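Long-range contact in dual specificity protein phosphatase 12 (Homo sapiens, PDB 4KI9), which removes phosphate from phosphotyrosine as well as from phosphoserine and phosphothreonine residues of proteins: residues 64-69 with 151-156. The protein carries 2 engineered substitutions. Sequence-based numbering, arbitrary orientation.
Sequences LLSHLD and AIYKQY
L65 and Y156 bury the most surface where the C-terminal helix 151-160 of this dual specificity phosphatase catalytic domain packs against the turn leading into helix 68-80, in the alpha/beta fold of the cysteine-dependent protein tyrosine phosphatases, a mixed five-stranded sheet with helices around it. The evidence for a CH-pi contact is direct: L65 CD2 lies 3.7 Å from the centroid of the Y156 ring and only 10° off its normal, so the methyl sits over the middle of one face. Nearer the L65 backbone, CB approaches the phenol end, 3.6 Å from Y156 OH, and the two side chains run past each other in opposite directions. With CG trans to N (chi1 177° in L65, 167° in Y156), each side chain reaches toward the other segment.

One helical turn earlier, Y153 reaches S66 with its hydroxyl. S66 OG and Y153 OH lie 2.6 Å apart, within hydrogen-bonding distance. D63, just before the turn, ties the two tyrosines' contacts together: its carboxylate hydrogen-bonds S66 OG through OD2 and Y156 OH through OD1. Replacing Y156 by an alanine would probably leave L65 CD2 without the ring face it rests on and D63 OD1 without its phenol partner. M142 lines the same interface, touching both L65 and Y153. S66 OG meets the Y153 ring at its edge and in its plane, 3.5 Å from Y153 CE2.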
loop_
_atom_site.group_PDB
_atom_site.type_symbol
_atom_site.label_atom_id
_atom_site.label_comp_id
_atom_site.label_asym_id
_atom_site.label_seq_id
_atom_site.Cartn_x
_atom_site.Cartn_y
_atom_site.Cartn_z
ATOM N N LEU A 64 5.341 -7.586 -4.185
ATOM C CA LEU A 64 4.217 -6.935 -3.529
ATOM C C LEU A 64 2.911 -7.299 -4.222
ATOM O O LEU A 64 1.844 -7.365 -3.587
ATOM C CB LEU A 64 4.381 -5.420 -3.567
ATOM C CG LEU A 64 4.972 -4.678 -2.372
ATOM C CD1 LEU A 64 4.584 -3.228 -2.498
ATOM C CD2 LEU A 64 4.487 -5.248 -1.051
ATOM N N LEU A 65 2.994 -7.518 -5.531
ATOM C CA LEU A 65 1.811 -7.775 -6.368
ATOM C C LEU A 65 0.867 -8.824 -5.780
ATOM O O LEU A 65 -0.346 -8.628 -5.761
ATOM C CB LEU A 65 2.236 -8.190 -7.786
ATOM C CG LEU A 65 1.120 -8.560 -8.775
ATOM C CD1 LEU A 65 0.111 -7.419 -8.920
ATOM C CD2 LEU A 65 1.723 -8.876 -10.151
ATOM N N SER A 66 1.432 -9.927 -5.294
ATOM C CA SER A 66 0.653 -11.046 -4.784
ATOM C C SER A 66 -0.132 -10.685 -3.522
ATOM O O SER A 66 -1.122 -11.335 -3.205
ATOM C CB SER A 66 1.569 -12.249 -4.514
ATOM O OG SER A 66 2.142 -12.724 -5.733
ATOM N N HIS A 67 0.307 -9.639 -2.820
ATOM C CA HIS A 67 -0.342 -9.193 -1.574
ATOM C C HIS A 67 -1.308 -8.017 -1.721
ATOM O O HIS A 67 -1.932 -7.597 -0.737
ATOM C CB HIS A 67 0.726 -8.824 -0.537
ATOM C CG HIS A 67 1.673 -9.935 -0.247
ATOM N ND1 HIS A 67 2.822 -10.139 -0.981
ATOM C CD2 HIS A 67 1.619 -10.943 0.654
ATOM C CE1 HIS A 67 3.454 -11.201 -0.516
ATOM N NE2 HIS A 67 2.745 -11.709 0.475
ATOM N N LEU A 68 -1.441 -7.483 -2.934
ATOM C CA LEU A 68 -2.183 -6.244 -3.134
ATOM C C LEU A 68 -3.680 -6.348 -2.846
ATOM O O LEU A 68 -4.249 -5.436 -2.269
ATOM C CB LEU A 68 -1.957 -5.660 -4.548
ATOM C CG LEU A 68 -0.550 -5.146 -4.864
ATOM C CD1 LEU A 68 -0.453 -4.631 -6.331
ATOM C CD2 LEU A 68 -0.120 -4.079 -3.847
ATOM N N ASP A 69 -4.330 -7.428 -3.271
ATOM C CA ASP A 69 -5.746 -7.573 -2.970
ATOM C C ASP A 69 -6.009 -7.673 -1.455
ATOM O O ASP A 69 -6.959 -7.083 -0.974
ATOM C CB ASP A 69 -6.371 -8.752 -3.710
ATOM C CG ASP A 69 -6.690 -8.429 -5.183
ATOM O OD1 ASP A 69 -6.918 -9.372 -5.953
ATOM O OD2 ASP A 69 -6.714 -7.244 -5.570
ATOM N N ALA A 151 -2.576 -15.527 -17.421
ATOM C CA ALA A 151 -1.268 -15.762 -18.003
ATOM C C ALA A 151 -0.297 -14.691 -17.535
ATOM O O ALA A 151 0.895 -14.952 -17.397
ATOM C CB ALA A 151 -1.354 -15.784 -19.539
ATOM N N ILE A 152 -0.806 -13.483 -17.306
ATOM C CA ILE A 152 0.024 -12.387 -16.801
ATOM C C ILE A 152 0.619 -12.737 -15.434
ATOM O O ILE A 152 1.816 -12.552 -15.204
ATOM C CB ILE A 152 -0.758 -11.063 -16.693
ATOM C CG1 ILE A 152 -1.013 -10.472 -18.070
ATOM C CG2 ILE A 152 0.010 -10.032 -15.853
ATOM C CD1 ILE A 152 -1.917 -9.280 -18.021
ATOM N N TYR A 153 -0.210 -13.251 -14.534
ATOM C CA TYR A 153 0.269 -13.609 -13.195
ATOM C C TYR A 153 1.226 -14.791 -13.239
ATOM O O TYR A 153 2.258 -14.799 -12.559
ATOM C CB TYR A 153 -0.899 -13.927 -12.230
ATOM C CG TYR A 153 -0.405 -14.143 -10.810
ATOM C CD1 TYR A 153 -0.302 -15.416 -10.274
ATOM C CD2 TYR A 153 0.004 -13.065 -10.031
ATOM C CE1 TYR A 153 0.165 -15.615 -8.980
ATOM C CE2 TYR A 153 0.476 -13.251 -8.734
ATOM C CZ TYR A 153 0.553 -14.525 -8.213
ATOM O OH TYR A 153 1.041 -14.725 -6.935
ATOM N N LYS A 154 0.893 -15.797 -14.039
ATOM C CA LYS A 154 1.752 -16.972 -14.112
ATOM C C LYS A 154 3.128 -16.602 -14.650
ATOM O O LYS A 154 4.139 -17.031 -14.103
ATOM C CB LYS A 154 1.103 -18.079 -14.943
ATOM C CG LYS A 154 -0.124 -18.687 -14.270
ATOM C CD LYS A 154 -0.928 -19.542 -15.224
ATOM C CE LYS A 154 -2.159 -20.095 -14.526
ATOM N NZ LYS A 154 -3.118 -20.709 -15.487
ATOM N N GLN A 155 3.172 -15.792 -15.709
ATOM C CA GLN A 155 4.459 -15.394 -16.280
ATOM C C GLN A 155 5.273 -14.592 -15.263
ATOM O O GLN A 155 6.478 -14.777 -15.131
ATOM C CB GLN A 155 4.269 -14.584 -17.569
ATOM C CG GLN A 155 5.569 -14.259 -18.262
ATOM C CD GLN A 155 6.236 -15.491 -18.855
ATOM O OE1 GLN A 155 5.593 -16.525 -19.049
ATOM N NE2 GLN A 155 7.533 -15.386 -19.140
ATOM N N TYR A 156 4.601 -13.705 -14.541
ATOM C CA TYR A 156 5.239 -12.902 -13.508
ATOM C C TYR A 156 5.873 -13.755 -12.401
ATOM O O TYR A 156 6.978 -13.458 -11.935
ATOM C CB TYR A 156 4.195 -11.963 -12.899
ATOM C CG TYR A 156 4.597 -11.287 -11.609
ATOM C CD1 TYR A 156 4.139 -11.759 -10.375
ATOM C CD2 TYR A 156 5.388 -10.149 -11.621
ATOM C CE1 TYR A 156 4.492 -11.121 -9.185
ATOM C CE2 TYR A 156 5.740 -9.502 -10.437
ATOM C CZ TYR A 156 5.283 -9.993 -9.227
ATOM O OH TYR A 156 5.627 -9.349 -8.060
#